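PDB 4EPS: putative fimbrium tip subunit Fim1C from Bacteroides ovatus, which is probably a component of the tip of fimbriae, the cell-surface filaments that mediate adhesion and biofilm formation. Local coordinates for residues D356-T361 with Y367-G372; K461-S466 with T503-L508; S472-R475 with N479-I482. One frame throughout, in Å; residues are numbered along the deposited sequence.

Contact 1: residues D356-T361 with Y367-G372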
ATOM      1  N   ASP A 356      30.019  33.369  15.840  1.00 32.06           N
ATOM      2  CA  ASP A 356      30.402  34.413  16.797  1.00 33.71           C
ATOM      3  C   ASP A 356      29.368  35.539  16.811  1.00 40.70           C
ATOM      4  O   ASP A 356      28.990  35.982  17.903  1.00 41.20           O
ATOM      5  CB  ASP A 356      31.814  34.944  16.526  1.00 35.22           C
ATOM      6  CG  ASP A 356      32.942  34.026  16.982  1.00 41.72           C
ATOM      7  OD1 ASP A 356      32.658  33.025  17.691  1.00 42.64           O
ATOM      8  OD2 ASP A 356      34.101  34.285  16.606  1.00 42.00           O
ATOM      9  N   TRP A 357      28.839  35.935  15.628  1.00 37.30           N
ATOM     10  CA  TRP A 357      27.775  36.945  15.573  1.00 37.47           C
ATOM     11  C   TRP A 357      26.534  36.441  16.294  1.00 40.45           C
ATOM     12  O   TRP A 357      25.949  37.162  17.105  1.00 40.25           O
ATOM     13  CB  TRP A 357      27.397  37.332  14.120  1.00 36.37           C
ATOM     14  CG  TRP A 357      26.065  38.036  14.035  1.00 37.72           C
ATOM     15  CD1 TRP A 357      25.790  39.319  14.422  1.00 41.50           C
ATOM     16  CD2 TRP A 357      24.809  37.457  13.642  1.00 36.97           C
ATOM     17  NE1 TRP A 357      24.446  39.588  14.247  1.00 40.55           N
ATOM     18  CE2 TRP A 357      23.823  38.464  13.769  1.00 40.91           C
ATOM     19  CE3 TRP A 357      24.421  36.186  13.178  1.00 37.32           C
ATOM     20  CZ2 TRP A 357      22.474  38.235  13.461  1.00 39.86           C
ATOM     21  CZ3 TRP A 357      23.079  35.954  12.901  1.00 38.24           C
ATOM     22  CH2 TRP A 357      22.122  36.969  13.047  1.00 39.18           C
ATOM     23  N   PHE A 358      26.120  35.207  15.967  1.00 35.18           N
ATOM     24  CA  PHE A 358      24.899  34.577  16.470  1.00 34.04           C
ATOM     25  C   PHE A 358      24.860  34.537  18.019  1.00 39.57           C
ATOM     26  O   PHE A 358      23.824  34.853  18.605  1.00 39.27           O
ATOM     27  CB  PHE A 358      24.762  33.154  15.872  1.00 33.70           C
ATOM     28  CG  PHE A 358      23.621  32.336  16.413  1.00 33.22           C
ATOM     29  CD1 PHE A 358      22.316  32.574  15.998  1.00 34.31           C
ATOM     30  CD2 PHE A 358      23.848  31.328  17.345  1.00 34.99           C
ATOM     31  CE1 PHE A 358      21.256  31.823  16.504  1.00 34.40           C
ATOM     32  CE2 PHE A 358      22.785  30.567  17.844  1.00 36.45           C
ATOM     33  CZ  PHE A 358      21.500  30.823  17.424  1.00 33.08           C
HETATM   34  N   MSE A 359      25.984  34.179  18.660  1.00 35.97           N
HETATM   35  CA  MSE A 359      26.104  34.056  20.120  1.00 36.09           C
HETATM   36  C   MSE A 359      25.939  35.410  20.853  1.00 42.60           C
HETATM   37  O   MSE A 359      25.676  35.403  22.056  1.00 43.20           O
HETATM   38  CB  MSE A 359      27.427  33.392  20.512  1.00 37.79           C
HETATM   39  CG  MSE A 359      27.537  31.935  20.028  1.00 42.85           C
HETATM   40 SE   MSE A 359      26.058  30.810  20.643  0.75 49.96          SE
HETATM   41  CE  MSE A 359      26.725  30.428  22.411  1.00 47.71           C
ATOM     42  N   THR A 360      26.041  36.546  20.132  1.00 40.92           N
ATOM     43  CA  THR A 360      25.835  37.893  20.708  1.00 42.74           C
ATOM     44  C   THR A 360      24.365  38.363  20.565  1.00 47.84           C
ATOM     45  O   THR A 360      24.050  39.468  21.010  1.00 49.15           O
ATOM     46  CB  THR A 360      26.749  38.948  20.031  1.00 47.21           C
ATOM     47  OG1 THR A 360      26.277  39.223  18.702  1.00 46.19           O
ATOM     48  CG2 THR A 360      28.206  38.574  20.035  1.00 43.45           C
ATOM     49  N   THR A 361      23.482  37.559  19.911  1.00 41.97           N
ATOM     50  CA  THR A 361      22.087  37.942  19.635  1.00 41.12           C
ATOM     51  C   THR A 361      21.075  37.408  20.656  1.00 45.06           C
ATOM     52  O   THR A 361      21.419  36.616  21.520  1.00 44.51           O
ATOM     53  CB  THR A 361      21.656  37.472  18.224  1.00 47.99           C
ATOM     54  OG1 THR A 361      21.454  36.049  18.221  1.00 41.87           O
ATOM     55  CG2 THR A 361      22.620  37.908  17.126  1.00 45.73           C
ATOM     56  N   TYR A 367      17.026  29.121  18.044  1.00 32.86           N
ATOM     57  CA  TYR A 367      17.742  28.537  16.888  1.00 31.88           C
ATOM     58  C   TYR A 367      18.976  27.798  17.380  1.00 35.46           C
ATOM     59  O   TYR A 367      19.389  27.983  18.517  1.00 34.34           O
ATOM     60  CB  TYR A 367      18.163  29.610  15.847  1.00 32.71           C
ATOM     61  CG  TYR A 367      17.021  30.425  15.277  1.00 35.03           C
ATOM     62  CD1 TYR A 367      16.544  31.552  15.940  1.00 38.32           C
ATOM     63  CD2 TYR A 367      16.447  30.097  14.054  1.00 35.16           C
ATOM     64  CE1 TYR A 367      15.467  32.280  15.448  1.00 39.30           C
ATOM     65  CE2 TYR A 367      15.370  30.829  13.540  1.00 35.54           C
ATOM     66  CZ  TYR A 367      14.891  31.927  14.242  1.00 42.82           C
ATOM     67  OH  TYR A 367      13.859  32.692  13.766  1.00 42.58           O
ATOM     68  N   VAL A 368      19.554  26.957  16.516  1.00 31.41           N
ATOM     69  CA  VAL A 368      20.804  26.249  16.762  1.00 30.89           C
ATOM     70  C   VAL A 368      21.873  27.000  15.957  1.00 31.93           C
ATOM     71  O   VAL A 368      21.602  27.412  14.832  1.00 30.11           O
ATOM     72  CB  VAL A 368      20.680  24.741  16.347  1.00 35.63           C
ATOM     73  CG1 VAL A 368      21.996  23.997  16.558  1.00 35.96           C
ATOM     74  CG2 VAL A 368      19.554  24.050  17.128  1.00 35.98           C
ATOM     75  N   SER A 369      23.082  27.157  16.501  1.00 29.27           N
ATOM     76  CA  SER A 369      24.161  27.802  15.757  1.00 28.47           C
ATOM     77  C   SER A 369      24.508  27.003  14.487  1.00 29.59           C
ATOM     78  O   SER A 369      24.359  25.775  14.462  1.00 28.52           O
ATOM     79  CB  SER A 369      25.402  27.959  16.624  1.00 30.77           C
ATOM     80  OG  SER A 369      26.457  28.443  15.811  1.00 31.09           O
ATOM     81  N   VAL A 370      24.953  27.712  13.433  1.00 25.69           N
ATOM     82  CA  VAL A 370      25.381  27.087  12.170  1.00 24.72           C
ATOM     83  C   VAL A 370      26.753  26.385  12.358  1.00 27.81           C
ATOM     84  O   VAL A 370      27.154  25.603  11.502  1.00 26.58           O
ATOM     85  CB  VAL A 370      25.443  28.106  10.990  1.00 27.83           C
ATOM     86  CG1 VAL A 370      24.066  28.703  10.693  1.00 26.99           C
ATOM     87  CG2 VAL A 370      26.482  29.209  11.259  1.00 28.45           C
ATOM     88  N   THR A 371      27.489  26.666  13.452  1.00 25.22           N
ATOM     89  CA  THR A 371      28.805  26.042  13.605  1.00 25.13           C
ATOM     90  C   THR A 371      28.738  24.514  13.745  1.00 27.64           C
ATOM     91  O   THR A 371      27.833  23.972  14.373  1.00 27.38           O
ATOM     92  CB  THR A 371      29.580  26.657  14.796  1.00 29.70           C
ATOM     93  OG1 THR A 371      30.967  26.361  14.645  1.00 29.76           O
ATOM     94  CG2 THR A 371      29.060  26.210  16.180  1.00 28.40           C
ATOM     95  N   GLY A 372      29.701  23.837  13.153  1.00 24.59           N
ATOM     96  CA  GLY A 372      29.860  22.415  13.392  1.00 23.40           C
ATOM     97  C   GLY A 372      30.911  22.218  14.473  1.00 28.08           C
ATOM     98  O   GLY A 372      31.002  21.151  15.081  1.00 27.20           O
TER
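The ring of Phe358 meets the backbone of Tyr367, Val368 and Ser369. It reaches out from the short helix 354-359 and packs on the loop that follows this helix, which makes an ST turn at Ser369. CZ of Phe358 lies 3.7 Å from O of Tyr367, which sits at the ring edge near its plane. CE1 of Phe358 is 3.9 Å from CB of Tyr367, and the two side chains cross at about a right angle. On the ring edge away from CE1, CD2 of Phe358 is 3.8 Å from CB of Ser369. The first torsion of Phe358 (chi1 174°) sets CG opposite the backbone N, and the side chain then extends to the loop. Val395 of helix 389-403 also touches this ring, and the Tyr367 ring turns away to a cation-pi contact with Arg326. The loop side is held by Ser369, whose OG is hydrogen-bonded to ND1 of His355 in helix 354-359. The same OG closes the ST turn. It accepts a nearly straight bond from N of Thr371, 3.1 Å from OG of Ser369, with an angle of 173° at the hydrogen.

Contact 2: residues K461-S466 with T503-L508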
ATOM      1  N   LYS A 461      23.029  15.807 -15.553  1.00 32.30           N
ATOM      2  CA  LYS A 461      24.076  15.809 -14.524  1.00 32.19           C
ATOM      3  C   LYS A 461      23.796  14.837 -13.391  1.00 35.17           C
ATOM      4  O   LYS A 461      22.674  14.764 -12.895  1.00 37.13           O
ATOM      5  CB  LYS A 461      24.222  17.217 -13.931  1.00 36.22           C
ATOM      6  CG  LYS A 461      24.668  18.281 -14.928  1.00 50.26           C
ATOM      7  CD  LYS A 461      24.314  19.675 -14.451  1.00 59.31           C
ATOM      8  CE  LYS A 461      25.250  20.718 -15.009  1.00 67.30           C
ATOM      9  NZ  LYS A 461      25.072  22.025 -14.323  1.00 72.87           N
ATOM     10  N   THR A 462      24.817  14.110 -12.973  1.00 28.67           N
ATOM     11  CA  THR A 462      24.701  13.212 -11.830  1.00 26.85           C
ATOM     12  C   THR A 462      25.523  13.833 -10.712  1.00 28.07           C
ATOM     13  O   THR A 462      26.165  14.877 -10.905  1.00 27.41           O
ATOM     14  CB  THR A 462      25.169  11.774 -12.163  1.00 37.43           C
ATOM     15  OG1 THR A 462      26.535  11.816 -12.577  1.00 34.92           O
ATOM     16  CG2 THR A 462      24.273  11.058 -13.195  1.00 36.26           C
HETATM   17  N   MSE A 463      25.494  13.206  -9.555  1.00 24.06           N
HETATM   18  CA  MSE A 463      26.283  13.643  -8.424  1.00 23.97           C
HETATM   19  C   MSE A 463      27.642  12.940  -8.541  1.00 30.83           C
HETATM   20  O   MSE A 463      27.713  11.727  -8.367  1.00 33.41           O
HETATM   21  CB  MSE A 463      25.511  13.288  -7.152  1.00 25.79           C
HETATM   22  CG  MSE A 463      25.994  14.006  -5.972  1.00 31.77           C
HETATM   23 SE   MSE A 463      24.883  13.532  -4.454  0.75 36.71          SE
HETATM   24  CE  MSE A 463      25.989  14.526  -3.223  1.00 33.71           C
ATOM     25  N   ASP A 464      28.700  13.674  -8.944  1.00 26.47           N
ATOM     26  CA  ASP A 464      30.034  13.075  -9.097  1.00 25.95           C
ATOM     27  C   ASP A 464      30.557  12.679  -7.704  1.00 29.41           C
ATOM     28  O   ASP A 464      30.701  13.531  -6.815  1.00 27.97           O
ATOM     29  CB  ASP A 464      30.969  14.042  -9.833  1.00 28.94           C
ATOM     30  CG  ASP A 464      32.411  13.596 -10.068  1.00 39.96           C
ATOM     31  OD1 ASP A 464      32.759  12.454  -9.682  1.00 38.52           O
ATOM     32  OD2 ASP A 464      33.195  14.401 -10.619  1.00 48.30           O
ATOM     33  N   ILE A 465      30.800  11.370  -7.515  1.00 24.75           N
ATOM     34  CA  ILE A 465      31.284  10.811  -6.241  1.00 26.40           C
ATOM     35  C   ILE A 465      32.676  11.381  -5.860  1.00 29.08           C
ATOM     36  O   ILE A 465      33.008  11.349  -4.686  1.00 28.35           O
ATOM     37  CB  ILE A 465      31.311   9.255  -6.299  1.00 30.48           C
ATOM     38  CG1 ILE A 465      31.340   8.631  -4.892  1.00 30.51           C
ATOM     39  CG2 ILE A 465      32.440   8.710  -7.245  1.00 32.26           C
ATOM     40  CD1 ILE A 465      31.236   7.060  -4.819  1.00 34.63           C
ATOM     41  N   SER A 466      33.463  11.890  -6.839  1.00 26.51           N
ATOM     42  CA  SER A 466      34.812  12.425  -6.591  0.60 26.67           C
ATOM     43  C   SER A 466      34.790  13.945  -6.349  1.00 29.99           C
ATOM     44  O   SER A 466      35.839  14.538  -6.084  1.00 29.95           O
ATOM     45  CB  SER A 466      35.734  12.099  -7.769  0.60 30.42           C
ATOM     46  OG  SER A 466      35.284  12.722  -8.960  0.60 34.14           O
ATOM     47  N   THR A 503      31.023  22.306  -5.120  1.00 20.60           N
ATOM     48  CA  THR A 503      29.756  21.961  -5.774  1.00 19.75           C
ATOM     49  C   THR A 503      28.574  22.164  -4.871  1.00 24.35           C
ATOM     50  O   THR A 503      28.589  21.766  -3.698  1.00 22.56           O
ATOM     51  CB  THR A 503      29.803  20.502  -6.269  1.00 23.96           C
ATOM     52  OG1 THR A 503      30.911  20.386  -7.153  1.00 23.92           O
ATOM     53  CG2 THR A 503      28.532  20.091  -7.024  1.00 21.62           C
ATOM     54  N   TYR A 504      27.524  22.736  -5.448  1.00 22.51           N
ATOM     55  CA  TYR A 504      26.238  22.887  -4.785  1.00 21.75           C
ATOM     56  C   TYR A 504      25.239  21.809  -5.180  1.00 24.33           C
ATOM     57  O   TYR A 504      25.057  21.527  -6.364  1.00 22.88           O
ATOM     58  CB  TYR A 504      25.598  24.228  -5.184  1.00 22.68           C
ATOM     59  CG  TYR A 504      26.172  25.430  -4.478  1.00 24.76           C
ATOM     60  CD1 TYR A 504      25.704  25.812  -3.226  1.00 27.08           C
ATOM     61  CD2 TYR A 504      27.129  26.236  -5.096  1.00 25.52           C
ATOM     62  CE1 TYR A 504      26.196  26.945  -2.585  1.00 28.04           C
ATOM     63  CE2 TYR A 504      27.637  27.366  -4.458  1.00 27.03           C
ATOM     64  CZ  TYR A 504      27.154  27.725  -3.211  1.00 28.84           C
ATOM     65  OH  TYR A 504      27.631  28.832  -2.574  1.00 28.75           O
ATOM     66  N   ARG A 505      24.534  21.291  -4.189  1.00 20.27           N
ATOM     67  CA  ARG A 505      23.290  20.517  -4.312  1.00 20.87           C
ATOM     68  C   ARG A 505      22.353  21.118  -3.265  1.00 25.44           C
ATOM     69  O   ARG A 505      22.809  21.408  -2.160  1.00 27.41           O
ATOM     70  CB  ARG A 505      23.496  19.010  -4.076  1.00 21.04           C
ATOM     71  CG  ARG A 505      24.114  18.266  -5.254  1.00 23.65           C
ATOM     72  CD  ARG A 505      23.068  17.951  -6.326  1.00 23.83           C
ATOM     73  NE  ARG A 505      23.714  17.338  -7.486  1.00 25.04           N
ATOM     74  CZ  ARG A 505      23.069  16.831  -8.527  1.00 29.19           C
ATOM     75  NH1 ARG A 505      21.738  16.858  -8.574  1.00 21.68           N
ATOM     76  NH2 ARG A 505      23.745  16.334  -9.550  1.00 23.87           N
ATOM     77  N   PHE A 506      21.114  21.404  -3.619  1.00 22.23           N
ATOM     78  CA  PHE A 506      20.169  21.951  -2.652  1.00 20.66           C
ATOM     79  C   PHE A 506      19.241  20.859  -2.187  1.00 22.07           C
ATOM     80  O   PHE A 506      19.003  19.879  -2.897  1.00 20.95           O
ATOM     81  CB  PHE A 506      19.371  23.127  -3.259  1.00 21.01           C
ATOM     82  CG  PHE A 506      20.249  24.353  -3.368  1.00 22.11           C
ATOM     83  CD1 PHE A 506      21.060  24.556  -4.487  1.00 25.05           C
ATOM     84  CD2 PHE A 506      20.288  25.293  -2.340  1.00 23.44           C
ATOM     85  CE1 PHE A 506      21.916  25.670  -4.563  1.00 26.55           C
ATOM     86  CE2 PHE A 506      21.135  26.411  -2.424  1.00 26.20           C
ATOM     87  CZ  PHE A 506      21.969  26.570  -3.516  1.00 24.77           C
ATOM     88  N   PHE A 507      18.728  21.035  -0.984  1.00 19.63           N
ATOM     89  CA  PHE A 507      17.747  20.157  -0.373  1.00 18.29           C
ATOM     90  C   PHE A 507      16.459  20.918  -0.050  1.00 20.48           C
ATOM     91  O   PHE A 507      16.502  22.124   0.169  1.00 19.91           O
ATOM     92  CB  PHE A 507      18.285  19.633   0.962  1.00 19.69           C
ATOM     93  CG  PHE A 507      19.121  18.372   0.939  1.00 20.56           C
ATOM     94  CD1 PHE A 507      20.097  18.184  -0.040  1.00 22.43           C
ATOM     95  CD2 PHE A 507      19.035  17.451   1.979  1.00 22.26           C
ATOM     96  CE1 PHE A 507      20.942  17.060  -0.009  1.00 23.61           C
ATOM     97  CE2 PHE A 507      19.868  16.321   2.012  1.00 25.48           C
ATOM     98  CZ  PHE A 507      20.829  16.147   1.031  1.00 23.85           C
ATOM     99  N   LEU A 508      15.357  20.186   0.100  1.00 18.92           N
ATOM    100  CA  LEU A 508      14.112  20.738   0.641  1.00 18.18           C
ATOM    101  C   LEU A 508      13.501  19.668   1.523  1.00 20.64           C
ATOM    102  O   LEU A 508      13.800  18.488   1.336  1.00 19.29           O
ATOM    103  CB  LEU A 508      13.144  21.264  -0.449  1.00 17.91           C
ATOM    104  CG  LEU A 508      12.508  20.308  -1.480  1.00 20.56           C
ATOM    105  CD1 LEU A 508      11.457  19.361  -0.835  1.00 20.55           C
ATOM    106  CD2 LEU A 508      11.813  21.139  -2.569  1.00 22.36           C
TER
HETATM  107  O   HOH W   1      21.225  16.482 -11.415  1.00 32.77           O
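Arg505 turns twice before it reaches the loop 461-466. Its CG lies beside the backbone N (chi1 -77°), and the chain bends again at chi2 (-80°). Beyond that bend it runs extended, so the guanidinium arrives edge-on at the backbone of Lys461 and Thr462. NH2 of Arg505 comes 3.1 Å from O of Thr462, which lies near the guanidinium plane. O of Lys461 also lies at this edge, but farther off, 3.8 Å from NH2 of Arg505. N of Met463 is hydrogen-bonded to OD1 of Asn452 in helix 446-458, and the extended Met463 side chain packs on Met337 and Leu440.

A water bridges the two segments. It donates to O of Lys461 at 2.7 Å and accepts from NH1 of Arg505 at 2.9 Å. NH1 is also hydrogen-bonded to O of Ser338, in the neighbouring strand 334-338. Leu455 of helix 446-458 touches the Arg505 side chain as well. The contact therefore joins strand 502-509, in the six-stranded antiparallel sheet, to the loop that leaves helix 446-458. Farther on, this loop makes an Asx turn at Asp464.

O of Thr462 is hydrogen-bonded to a glycerol, probably from the crystallisation liquor. Arg505 is buried, and its guanidinium lies close to O of Thr462, O of Lys461, O of Ser338 and the water. The carbonyl dipoles and the water probably ease the burial of its positive charge.

Contact 3: residues S472-R475 with N479-I482. With SO4 (sulfate ion), chain G.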
ATOM      1  N   SER A 472      26.098  23.909   4.694  1.00 21.75           N
ATOM      2  CA  SER A 472      25.746  25.155   5.373  1.00 21.74           C
ATOM      3  C   SER A 472      26.313  25.150   6.812  1.00 25.59           C
ATOM      4  O   SER A 472      26.007  26.057   7.591  1.00 25.87           O
ATOM      5  CB  SER A 472      24.232  25.338   5.400  1.00 23.36           C
ATOM      6  OG  SER A 472      23.611  24.190   5.966  1.00 22.96           O
ATOM      7  N   THR A 473      27.137  24.130   7.161  1.00 22.34           N
ATOM      8  CA  THR A 473      27.747  23.992   8.492  1.00 21.52           C
ATOM      9  C   THR A 473      29.078  24.768   8.512  1.00 24.52           C
ATOM     10  O   THR A 473      29.977  24.491   7.716  1.00 24.00           O
ATOM     11  CB  THR A 473      27.911  22.493   8.825  1.00 22.39           C
ATOM     12  OG1 THR A 473      26.632  21.855   8.642  1.00 24.49           O
ATOM     13  CG2 THR A 473      28.428  22.267  10.265  1.00 21.21           C
ATOM     14  N   GLU A 474      29.193  25.739   9.426  1.00 21.52           N
ATOM     15  CA  GLU A 474      30.363  26.596   9.486  1.00 22.12           C
ATOM     16  C   GLU A 474      31.484  25.987  10.324  1.00 27.52           C
ATOM     17  O   GLU A 474      31.219  25.399  11.381  1.00 27.61           O
ATOM     18  CB  GLU A 474      29.958  27.966  10.065  1.00 24.41           C
ATOM     19  CG  GLU A 474      31.051  29.017   9.935  1.00 29.77           C
ATOM     20  CD  GLU A 474      30.703  30.355  10.549  1.00 41.66           C
ATOM     21  OE1 GLU A 474      30.345  30.376  11.750  1.00 32.77           O
ATOM     22  OE2 GLU A 474      30.856  31.389   9.854  1.00 33.07           O
ATOM     23  N   ARG A 475      32.745  26.141   9.851  1.00 24.65           N
ATOM     24  CA  ARG A 475      33.924  25.702  10.605  1.00 25.20           C
ATOM     25  C   ARG A 475      34.439  26.871  11.440  1.00 29.46           C
ATOM     26  O   ARG A 475      34.677  26.707  12.636  1.00 29.65           O
ATOM     27  CB  ARG A 475      35.034  25.145   9.686  1.00 23.92           C
ATOM     28  CG  ARG A 475      36.427  24.962  10.366  1.00 26.54           C
ATOM     29  CD  ARG A 475      36.393  24.045  11.594  1.00 28.78           C
ATOM     30  NE  ARG A 475      37.727  23.894  12.189  1.00 30.84           N
ATOM     31  CZ  ARG A 475      38.248  24.720  13.081  1.00 35.74           C
ATOM     32  NH1 ARG A 475      37.558  25.774  13.504  1.00 27.21           N
ATOM     33  NH2 ARG A 475      39.483  24.519  13.540  1.00 31.74           N
ATOM     34  N   ASN A 479      36.072  29.396   6.885  1.00 26.75           N
ATOM     35  CA  ASN A 479      35.761  28.079   6.310  1.00 24.40           C
ATOM     36  C   ASN A 479      34.405  27.521   6.651  1.00 26.62           C
ATOM     37  O   ASN A 479      33.899  27.710   7.756  1.00 27.32           O
ATOM     38  CB  ASN A 479      36.789  27.038   6.830  1.00 27.89           C
ATOM     39  CG  ASN A 479      38.188  27.123   6.255  1.00 36.56           C
ATOM     40  OD1 ASN A 479      38.672  28.181   5.866  1.00 33.64           O
ATOM     41  ND2 ASN A 479      38.903  26.015   6.255  1.00 27.09           N
HETATM   42  N   MSE A 480      33.861  26.742   5.707  1.00 22.87           N
HETATM   43  CA  MSE A 480      32.671  25.922   5.869  1.00 21.13           C
HETATM   44  C   MSE A 480      33.126  24.472   5.965  1.00 24.62           C
HETATM   45  O   MSE A 480      34.229  24.141   5.546  1.00 24.65           O
HETATM   46  CB  MSE A 480      31.709  26.051   4.638  1.00 22.18           C
HETATM   47  CG  MSE A 480      31.250  27.474   4.322  1.00 26.23           C
HETATM   48 SE   MSE A 480      30.340  28.279   5.814  0.75 32.23          SE
HETATM   49  CE  MSE A 480      28.728  27.267   5.822  1.00 27.83           C
ATOM     50  N   TYR A 481      32.262  23.594   6.452  1.00 21.36           N
ATOM     51  CA  TYR A 481      32.478  22.157   6.319  1.00 20.38           C
ATOM     52  C   TYR A 481      32.142  21.788   4.864  1.00 23.40           C
ATOM     53  O   TYR A 481      31.156  22.306   4.298  1.00 22.15           O
ATOM     54  CB  TYR A 481      31.566  21.369   7.276  1.00 20.74           C
ATOM     55  CG  TYR A 481      32.110  21.296   8.684  1.00 23.27           C
ATOM     56  CD1 TYR A 481      32.056  22.398   9.532  1.00 23.65           C
ATOM     57  CD2 TYR A 481      32.664  20.117   9.178  1.00 25.20           C
ATOM     58  CE1 TYR A 481      32.539  22.329  10.839  1.00 24.16           C
ATOM     59  CE2 TYR A 481      33.108  20.024  10.500  1.00 26.23           C
ATOM     60  CZ  TYR A 481      33.075  21.144  11.313  1.00 29.01           C
ATOM     61  OH  TYR A 481      33.547  21.075  12.597  1.00 27.34           O
ATOM     62  N   ILE A 482      32.954  20.920   4.260  1.00 20.46           N
ATOM     63  CA  ILE A 482      32.744  20.438   2.886  1.00 19.73           C
ATOM     64  C   ILE A 482      32.709  18.920   2.945  1.00 24.93           C
ATOM     65  O   ILE A 482      33.417  18.312   3.762  1.00 24.84           O
ATOM     66  CB  ILE A 482      33.839  20.983   1.913  1.00 22.40           C
ATOM     67  CG1 ILE A 482      35.280  20.881   2.560  1.00 24.11           C
ATOM     68  CG2 ILE A 482      33.467  22.428   1.465  1.00 22.62           C
ATOM     69  CD1 ILE A 482      36.533  21.083   1.554  1.00 24.83           C
TER
HETATM   70  S   SO4 G 606      40.524  21.244  12.248  1.00 52.62           S
HETATM   71  O1  SO4 G 606      41.497  20.795  11.244  1.00 49.02           O
HETATM   72  O2  SO4 G 606      40.064  20.083  13.021  1.00 54.43           O
HETATM   73  O3  SO4 G 606      41.094  22.247  13.127  1.00 52.70           O
HETATM   74  O4  SO4 G 606      39.376  21.864  11.597  1.00 51.17           O
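The Tyr481 ring turns its edge to the opposite strand: O of Thr473 and O of Glu474 both lie there, near its plane. CE1 of Tyr481 is 3.4 Å from O of Glu474, and CA of Arg475 approaches the ring obliquely. CG2 of Thr473 packs 3.7 Å from CD1 of Tyr481. The Arg475 guanidinium has a sulfate at its edge, probably from the crystallisation liquor. NE of Arg475 donates to O4 of the sulfate at 2.7 Å, and NH2 of Arg475 to O3 at 2.8 Å. The ion is also hydrogen-bonded to OG1 of Thr494. The Arg475 and Asn479 side chains lie side by side and point the same way, their planes 64° apart.

This is a beta hairpin, with Glu474 and Met480 as a non-hydrogen-bonded antiparallel pair. N of Tyr481 donates to O of Thr473 at 2.8 Å (179°), and N of Arg475 to O of Asn479 at 2.9 Å. Met480 bends at chi2 and chi3, which returns its CE to C of Ser472 at 3.4 Å. The Glu474 carboxylate forms a salt bridge with Lys498 and accepts from N of Ile354 and N of His355, at the start of helix 354-359. Tyr481 and Asn479 also touch strand 490-497, the third strand of this antiparallel sheet.

All three contacts lie in the C-terminal part of the chain; their centres lie 29, 29 and 32 Å from the centre of the chain. Contact 1 comes first in sequence. Contact 2 opens next and closes last, and contact 3 falls between its two segments. Contacts 1 and 3 have centres about 13 Å apart and touch. The backbone of Glu474 is probably hydrogen-bonded to N of Gly372 and O of Val370. Contact 1 thus meets the hairpin sheet through 367-372. Contact 2 is separate, its nearest atoms about 7 Å from contact 3. Its segment 503-508 lies on the six-stranded antiparallel sheet, which it ties to the loop after helix 446-458.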